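Local coordinates for periplasmic binding protein/LacI transcriptional regulator (Brachyspira murdochii, PDB 4KQC) that probably binds a carbohydrate, as a solute-binding protein of the kind that delivers sugars to an ABC transporter, at residues K12-K17 and T21-A26; I155-G160 and M248-G253; I184-T187 and D193-N196. All coordinates share one frame; numbering follows the deposited sequence.

Contact 1: K12-K17 and T21-A26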
loop_
_atom_site.group_PDB
_atom_site.type_symbol
_atom_site.label_atom_id
_atom_site.label_comp_id
_atom_site.label_asym_id
_atom_site.label_seq_id
_atom_site.Cartn_x
_atom_site.Cartn_y
_atom_site.Cartn_z
ATOM N N LYS A 12 0.578 -5.808 -11.929
ATOM C CA LYS A 12 -0.798 -5.205 -11.906
ATOM C C LYS A 12 -1.071 -4.201 -13.026
ATOM O O LYS A 12 -2.139 -3.576 -13.079
ATOM C CB LYS A 12 -1.061 -4.560 -10.556
ATOM C CG LYS A 12 -0.969 -5.502 -9.348
ATOM C CD LYS A 12 -1.554 -4.873 -8.104
ATOM C CE LYS A 12 -1.242 -5.708 -6.870
ATOM N NZ LYS A 12 -1.959 -5.169 -5.699
ATOM N N GLY A 13 -0.168 -4.105 -13.999
ATOM C CA GLY A 13 -0.283 -3.111 -15.046
ATOM C C GLY A 13 0.064 -1.712 -14.631
ATOM O O GLY A 13 0.557 -1.492 -13.523
ATOM N N PHE A 14 -0.150 -0.769 -15.544
ATOM C CA PHE A 14 0.334 0.591 -15.391
ATOM C C PHE A 14 -0.743 1.606 -15.069
ATOM O O PHE A 14 -0.487 2.799 -15.220
ATOM C CB PHE A 14 1.130 1.034 -16.613
ATOM C CG PHE A 14 2.302 0.173 -16.915
ATOM C CD1 PHE A 14 3.313 0.046 -15.995
ATOM C CD2 PHE A 14 2.460 -0.469 -18.133
ATOM C CE1 PHE A 14 4.430 -0.716 -16.226
ATOM C CE2 PHE A 14 3.594 -1.260 -18.367
ATOM C CZ PHE A 14 4.571 -1.397 -17.374
ATOM N N GLN A 15 -1.921 1.186 -14.589
ATOM C CA GLN A 15 -2.863 2.154 -14.047
ATOM C C GLN A 15 -2.167 3.179 -13.149
ATOM O O GLN A 15 -2.429 4.396 -13.231
ATOM C CB GLN A 15 -3.961 1.467 -13.275
ATOM C CG GLN A 15 -5.062 2.427 -12.866
ATOM C CD GLN A 15 -6.144 1.778 -12.054
ATOM O OE1 GLN A 15 -6.276 0.566 -11.983
ATOM N NE2 GLN A 15 -6.915 2.603 -11.380
ATOM N N HIS A 16 -1.292 2.691 -12.272
ATOM C CA HIS A 16 -0.566 3.516 -11.310
ATOM C C HIS A 16 0.897 3.492 -11.707
ATOM O O HIS A 16 1.427 2.403 -11.938
ATOM C CB HIS A 16 -0.744 3.001 -9.898
ATOM C CG HIS A 16 -2.194 2.882 -9.500
ATOM N ND1 HIS A 16 -3.021 3.985 -9.382
ATOM C CD2 HIS A 16 -2.974 1.799 -9.286
ATOM C CE1 HIS A 16 -4.239 3.587 -9.063
ATOM N NE2 HIS A 16 -4.241 2.263 -9.005
ATOM N N LYS A 17 1.523 4.660 -11.819
ATOM C CA LYS A 17 2.913 4.759 -12.330
ATOM C C LYS A 17 4.000 4.171 -11.414
ATOM O O LYS A 17 5.134 4.019 -11.836
ATOM C CB LYS A 17 3.288 6.202 -12.620
ATOM C CG LYS A 17 2.563 6.864 -13.796
ATOM C CD LYS A 17 3.066 8.321 -13.885
ATOM C CE LYS A 17 2.114 9.273 -14.601
ATOM N NZ LYS A 17 2.484 9.371 -16.037
ATOM N N THR A 21 8.159 2.132 -12.206
ATOM C CA THR A 21 9.358 1.980 -11.417
ATOM C C THR A 21 9.669 0.500 -11.016
ATOM O O THR A 21 10.836 0.071 -11.012
ATOM C CB THR A 21 9.295 2.859 -10.178
ATOM O OG1 THR A 21 9.051 4.230 -10.608
ATOM C CG2 THR A 21 10.572 2.744 -9.418
ATOM N N VAL A 22 8.636 -0.264 -10.738
ATOM C CA VAL A 22 8.790 -1.662 -10.470
ATOM C C VAL A 22 9.404 -2.310 -11.708
ATOM O O VAL A 22 10.283 -3.140 -11.569
ATOM C CB VAL A 22 7.449 -2.354 -10.150
ATOM C CG1 VAL A 22 7.614 -3.854 -10.003
ATOM C CG2 VAL A 22 6.780 -1.773 -8.895
ATOM N N ARG A 23 8.865 -1.997 -12.882
ATOM C CA ARG A 23 9.424 -2.555 -14.119
ATOM C C ARG A 23 10.878 -2.241 -14.256
ATOM O O ARG A 23 11.661 -3.127 -14.653
ATOM C CB ARG A 23 8.673 -2.156 -15.385
ATOM C CG ARG A 23 9.198 -2.813 -16.657
ATOM C CD ARG A 23 8.282 -2.570 -17.842
ATOM N NE ARG A 23 8.211 -1.184 -18.230
ATOM C CZ ARG A 23 7.598 -0.709 -19.307
ATOM N NH1 ARG A 23 6.894 -1.507 -20.095
ATOM N NH2 ARG A 23 7.696 0.588 -19.596
ATOM N N ASP A 24 11.261 -0.999 -13.953
ATOM C CA ASP A 24 12.684 -0.632 -14.040
ATOM C C ASP A 24 13.555 -1.554 -13.166
ATOM O O ASP A 24 14.656 -1.975 -13.614
ATOM C CB ASP A 24 12.927 0.793 -13.575
ATOM C CG ASP A 24 12.325 1.853 -14.517
ATOM O OD1 ASP A 24 12.151 1.573 -15.731
ATOM O OD2 ASP A 24 12.069 2.969 -13.996
ATOM N N GLY A 25 13.087 -1.831 -11.950
ATOM C CA GLY A 25 13.787 -2.674 -11.010
ATOM C C GLY A 25 13.911 -4.100 -11.521
ATOM O O GLY A 25 14.978 -4.733 -11.532
ATOM N N ALA A 26 12.786 -4.595 -12.038
ATOM C CA ALA A 26 12.740 -5.920 -12.629
ATOM C C ALA A 26 13.668 -6.087 -13.817
ATOM O O ALA A 26 14.376 -7.075 -13.913
ATOM C CB ALA A 26 11.296 -6.252 -13.061
HETATM O O HOH W 1 6.882 6.399 -12.199
#

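Contact 2: I155-G160 and M248-G253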
loop_
_atom_site.group_PDB
_atom_site.type_symbol
_atom_site.label_atom_id
_atom_site.label_comp_id
_atom_site.label_asym_id
_atom_site.label_seq_id
_atom_site.Cartn_x
_atom_site.Cartn_y
_atom_site.Cartn_z
ATOM N N ILE A 155 -6.521 -5.295 5.162
ATOM C CA ILE A 155 -6.522 -5.742 6.576
ATOM C C ILE A 155 -5.172 -5.396 7.234
ATOM O O ILE A 155 -5.119 -4.859 8.318
ATOM C CB ILE A 155 -6.866 -7.220 6.679
ATOM C CG1 ILE A 155 -8.342 -7.448 6.202
ATOM C CG2 ILE A 155 -6.639 -7.755 8.068
ATOM C CD1 ILE A 155 -8.626 -8.907 5.956
ATOM N N GLY A 156 -4.080 -5.724 6.567
ATOM C CA GLY A 156 -2.807 -5.445 7.123
ATOM C C GLY A 156 -2.453 -3.982 7.231
ATOM O O GLY A 156 -1.879 -3.563 8.252
ATOM N N ARG A 157 -2.821 -3.175 6.236
ATOM C CA ARG A 157 -2.548 -1.729 6.354
ATOM C C ARG A 157 -3.376 -1.074 7.448
ATOM O O ARG A 157 -2.952 -0.081 8.022
ATOM C CB ARG A 157 -2.747 -1.013 5.039
ATOM C CG ARG A 157 -1.720 -1.393 3.989
ATOM C CD ARG A 157 -1.794 -0.485 2.792
ATOM N NE ARG A 157 -0.825 -0.812 1.764
ATOM C CZ ARG A 157 -0.678 -0.103 0.652
ATOM N NH1 ARG A 157 -1.389 0.967 0.453
ATOM N NH2 ARG A 157 0.278 -0.395 -0.225
ATOM N N ALA A 158 -4.530 -1.631 7.781
ATOM C CA ALA A 158 -5.361 -1.102 8.885
ATOM C C ALA A 158 -4.888 -1.635 10.227
ATOM O O ALA A 158 -4.728 -0.845 11.179
ATOM C CB ALA A 158 -6.819 -1.527 8.701
ATOM N N GLU A 159 -4.749 -2.945 10.343
ATOM C CA GLU A 159 -4.368 -3.651 11.597
ATOM C C GLU A 159 -3.033 -3.119 12.085
ATOM O O GLU A 159 -2.838 -2.943 13.282
ATOM C CB GLU A 159 -4.271 -5.179 11.433
ATOM C CG GLU A 159 -5.585 -5.975 11.612
ATOM C CD GLU A 159 -5.443 -7.526 11.625
ATOM O OE1 GLU A 159 -4.350 -8.112 11.366
ATOM O OE2 GLU A 159 -6.474 -8.175 11.859
ATOM N N GLY A 160 -2.088 -2.918 11.162
ATOM C CA GLY A 160 -0.738 -2.430 11.554
ATOM C C GLY A 160 -0.800 -1.109 12.322
ATOM O O GLY A 160 -0.063 -0.891 13.313
HETATM N N MSE A 248 -2.827 11.606 7.490
HETATM C CA MSE A 248 -1.595 10.907 7.036
HETATM C C MSE A 248 -2.007 9.810 6.076
HETATM O O MSE A 248 -3.004 9.146 6.332
HETATM C CB MSE A 248 -0.791 10.368 8.246
HETATM C CG MSE A 248 -0.311 11.569 9.073
HETATM SE SE MSE A 248 0.467 10.845 10.711
HETATM C CE MSE A 248 1.070 12.606 11.320
ATOM N N GLY A 249 -1.152 9.526 5.100
ATOM C CA GLY A 249 -1.457 8.540 4.085
ATOM C C GLY A 249 -0.423 7.473 3.835
ATOM O O GLY A 249 0.464 7.214 4.611
ATOM N N PHE A 250 -0.544 6.892 2.675
ATOM C CA PHE A 250 0.218 5.725 2.253
ATOM C C PHE A 250 0.346 5.800 0.716
ATOM O O PHE A 250 -0.590 6.239 -0.028
ATOM C CB PHE A 250 -0.583 4.494 2.647
ATOM C CG PHE A 250 0.211 3.256 2.913
ATOM C CD1 PHE A 250 1.038 2.695 1.931
ATOM C CD2 PHE A 250 0.119 2.663 4.144
ATOM C CE1 PHE A 250 1.760 1.537 2.219
ATOM C CE2 PHE A 250 0.831 1.516 4.438
ATOM C CZ PHE A 250 1.666 0.959 3.440
ATOM N N ASP A 251 1.518 5.409 0.220
ATOM C CA ASP A 251 1.870 5.508 -1.187
ATOM C C ASP A 251 1.954 6.975 -1.647
ATOM O O ASP A 251 2.274 7.809 -0.809
ATOM C CB ASP A 251 0.922 4.640 -2.036
ATOM C CG ASP A 251 1.127 3.144 -1.785
ATOM O OD1 ASP A 251 2.279 2.739 -1.621
ATOM O OD2 ASP A 251 0.115 2.367 -1.786
ATOM N N SER A 252 1.791 7.287 -2.939
ATOM C CA SER A 252 1.974 8.673 -3.415
ATOM C C SER A 252 0.978 8.971 -4.527
ATOM O O SER A 252 -0.204 8.994 -4.206
ATOM C CB SER A 252 3.457 9.009 -3.727
ATOM O OG SER A 252 4.021 8.173 -4.696
ATOM N N GLY A 253 1.422 9.224 -5.757
ATOM C CA GLY A 253 0.548 9.798 -6.755
ATOM C C GLY A 253 0.439 11.290 -6.662
ATOM O O GLY A 253 0.522 11.848 -5.545
#

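Contact 3: I184-T187 and D193-N196. With NO3 (nitrate ion), chain D.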
loop_
_atom_site.group_PDB
_atom_site.type_symbol
_atom_site.label_atom_id
_atom_site.label_comp_id
_atom_site.label_asym_id
_atom_site.label_seq_id
_atom_site.Cartn_x
_atom_site.Cartn_y
_atom_site.Cartn_z
ATOM N N ILE A 184 -13.140 2.292 9.091
ATOM C CA ILE A 184 -14.196 2.460 8.091
ATOM C C ILE A 184 -13.686 1.886 6.773
ATOM O O ILE A 184 -12.606 2.255 6.267
ATOM C CB ILE A 184 -14.472 3.972 7.913
ATOM C CG1 ILE A 184 -14.979 4.572 9.207
ATOM C CG2 ILE A 184 -15.460 4.210 6.783
ATOM C CD1 ILE A 184 -14.671 6.045 9.354
ATOM N N VAL A 185 -14.467 1.005 6.159
ATOM C CA VAL A 185 -14.139 0.464 4.841
ATOM C C VAL A 185 -15.203 0.980 3.863
ATOM O O VAL A 185 -16.376 0.632 3.986
ATOM C CB VAL A 185 -14.193 -1.072 4.848
ATOM C CG1 VAL A 185 -13.875 -1.626 3.439
ATOM C CG2 VAL A 185 -13.293 -1.682 5.910
ATOM N N PRO A 186 -14.792 1.750 2.858
ATOM C CA PRO A 186 -15.812 2.166 1.906
ATOM C C PRO A 186 -16.304 0.983 1.088
ATOM O O PRO A 186 -15.580 0.013 0.869
ATOM C CB PRO A 186 -15.111 3.212 1.043
ATOM C CG PRO A 186 -13.979 3.687 1.906
ATOM C CD PRO A 186 -13.514 2.394 2.602
ATOM N N THR A 187 -17.519 1.083 0.555
ATOM C CA THR A 187 -18.132 -0.082 -0.104
ATOM C C THR A 187 -17.397 -0.462 -1.379
ATOM O O THR A 187 -17.378 -1.623 -1.768
ATOM C CB THR A 187 -19.650 0.108 -0.302
ATOM O OG1 THR A 187 -20.242 -1.140 -0.751
ATOM C CG2 THR A 187 -19.957 1.256 -1.269
ATOM N N ASP A 193 -17.833 6.613 -3.251
ATOM C CA ASP A 193 -17.978 5.797 -2.073
ATOM C C ASP A 193 -17.020 6.272 -0.968
ATOM O O ASP A 193 -17.392 6.343 0.171
ATOM C CB ASP A 193 -17.799 4.317 -2.444
ATOM C CG ASP A 193 -19.026 3.752 -3.258
ATOM O OD1 ASP A 193 -20.177 4.225 -3.009
ATOM O OD2 ASP A 193 -18.880 2.775 -4.076
ATOM N N ILE A 194 -15.819 6.670 -1.366
ATOM C CA ILE A 194 -14.826 7.133 -0.412
ATOM C C ILE A 194 -15.216 8.538 0.061
ATOM O O ILE A 194 -15.241 8.801 1.251
ATOM C CB ILE A 194 -13.441 7.147 -1.015
ATOM C CG1 ILE A 194 -12.994 5.748 -1.456
ATOM C CG2 ILE A 194 -12.494 7.686 0.031
ATOM C CD1 ILE A 194 -11.817 5.803 -2.391
ATOM N N ALA A 195 -15.582 9.426 -0.872
ATOM C CA ALA A 195 -15.985 10.771 -0.486
ATOM C C ALA A 195 -17.179 10.773 0.456
ATOM O O ALA A 195 -17.296 11.563 1.377
ATOM C CB ALA A 195 -16.238 11.626 -1.715
ATOM N N ASN A 196 -18.133 9.871 0.237
ATOM C CA ASN A 196 -19.291 9.843 1.087
ATOM C C ASN A 196 -18.930 9.414 2.512
ATOM O O ASN A 196 -19.568 9.814 3.437
ATOM C CB ASN A 196 -20.304 8.909 0.445
ATOM C CG ASN A 196 -21.087 9.583 -0.673
ATOM O OD1 ASN A 196 -21.451 10.732 -0.574
ATOM N ND2 ASN A 196 -21.436 8.832 -1.653
HETATM N N NO3 D . -18.524 5.657 -7.311
HETATM O O1 NO3 D . -17.791 6.529 -7.741
HETATM O O2 NO3 D . -19.364 4.991 -8.196
HETATM O O3 NO3 D . -18.514 5.323 -5.954
HETATM O O HOH W 2 -19.045 3.536 1.401
#

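Contact 1: K12-K17 and T21-A26
Phe-14, in the loop that follows strand 6-10, touches Arg-23 of helix 18-33 by contact between a ring and a guanidinium group. The outermost ring atom does most of the work: Phe-14 CZ lies 3.6 Å from Arg-23 NH1 and 3.7 Å from Arg-23 NE, over one face of the guanidinium but toward its rim. The two side chains cross at about a right angle and the planes are inclined by 63°, so this is not a flat stack. Arg-23 CG is anti to the backbone N (chi1 -176°), and the later bend at chi3 brings NE and NH1 round to the ring, while Arg-23 CD adds an aliphatic contact with Phe-14 CZ at 3.9 Å. Arginine suits this surface contact because its flat end can lie against an aromatic ring while its charge stays near the protein surface; phenylalanine is broad enough to touch Trp-19 and Val-20 of the same helix as well. With an alanine here in place of Arg-23, that corner of the ring would probably be left without its partner, held by Trp-19 and Val-20.

The polar part is looser and mediated by water. Lys-17 O is 3.6 Å from Thr-21 N, with no direct hydrogen bond across the contact. Instead, a water donates to Lys-17 O at 3.0 Å and, weakly, to Thr-21 OG1 at 3.5 Å. The Thr-21 side chain also packs on Pro-273 and Tyr-274 of helix 273-288.

The bond from Gly-25 N to Thr-21 O, 3.1 Å, belongs to the regular helix carrying Thr-21 and Arg-23. Strand 6-10, this loop, helix 18-33 and the neighbouring parallel strand 36-40 form a beta-alpha-beta crossover, the repeating unit of the alpha/beta domains in periplasmic binding proteins.

Contact 2: I155-G160 and M248-G253
Arg-157 reaches from helix 152-171 to Phe-250 at the end of strand 246-250 and Asp-251 just after it, in the second alpha/beta domain of a periplasmic binding protein fold, probably near the cleft between the lobes where relatives bind sugar. From CB, which points toward the strand, the chain runs extended from CG to NE and crosses the aromatic ring. Arg-157 CG meets the rim at Phe-250 CE2, 3.9 Å away. The next carbon, Arg-157 CD, stands over the ring face in a CH-pi contact, 3.8 Å from the Phe-250 centroid. NE follows over the same face, with Phe-250 CZ 3.5 Å away, and donates a hydrogen bond to Asn-113 OD1. The guanidinium then lies flat on Phe-250: Arg-157 CZ is 3.7 Å from the ring centroid and the planes differ by only 11°, a cation-pi stack. Phenylalanine suits this place because its broad face accepts both the aliphatic chain and the flat cation.

At the tip, NH1 and NH2 make an end-on salt bridge to Asp-251, which probably balances the buried positive charge. NH1 also donates to Ser-212 O, while Gln-271 NE2 holds Asp-251 OD1 and helps fix the carboxylate's rotation. Both arginine nitrogens converge on Asp-251 OD2 from one face of the carboxylate: NH1 at 3.0 Å, 46° out of its plane, and NH2 at 3.2 Å, on the syn side.

Contact 3: I184-T187 and D193-N196
Thr-187 sets its methyl against the carboxylate of Asp-193 where the loop that joins strand 179-184 to helix 191-199 lies against the helix's first turns, a beta-alpha unit of the second domain. The two side chains cross obliquely. Thr-187 CG2 stands almost squarely over the flat face of the carboxylate, 3.3 Å from Asp-193 CG and about equally far from both oxygens. With Thr-187 OG1 anti to the backbone N (chi1 -171°), the methyl takes the crowded position between N and the carbonyl carbon and is aimed at the acid. A beta-branched residue fits here because one branch can pack while the hydroxyl heads elsewhere. Aspartate suits its place because OD2 is hydrogen-bonded to Thr-188 OG1, which joins the helix's first turns to the loop and restrains the carboxylate's rotation.

Beside this pair, Pro-186 turns its ring toward the helix. Its CG meets Ile-194 CG1 at 4.1 Å, and its CB lies 4.0 Å from Asp-193 O. Met-216 of helix 214-223 touches both Pro-186 and Ile-194. A rigid proline suits a loop that presents a compact apolar surface to the helix. Between the backbones, a water accepts from Thr-187 N at 3.0 Å and donates weakly to Asp-193 O.

A nitrate ion, probably from the crystallisation liquor, sits at the helix's N-terminal start. Backbone N-H groups hold it, not the carboxylate, whose like charge probably makes a poor neighbour. Ala-192 N is one donor; Asp-193 N gives nitrate O3 a weak hydrogen bond of 3.1 Å.

Along the chain contact 1 closes first, and contact 3 is nested inside the long loop closed by contact 2. Contact 1 belongs to the domain built on the parallel sheet that contains strands 6-10 and 36-40. Contacts 2 and 3 belong to the other domain, whose mixed sheet includes strands 179-184 and 246-250. Centres lie about 15 Å apart for contacts 2 and 3, and 27 Å for contacts 1 and 3. Contact 2 lies near the middle of the chain, consistent with the ligand-binding region between the lobes in this family. Contact 1 places its loop at the C-terminal edge of its sheet, nearest atoms about 7 Å from contact 2, whereas contact 3 lies farther out, about 17 Å from the chain's centre.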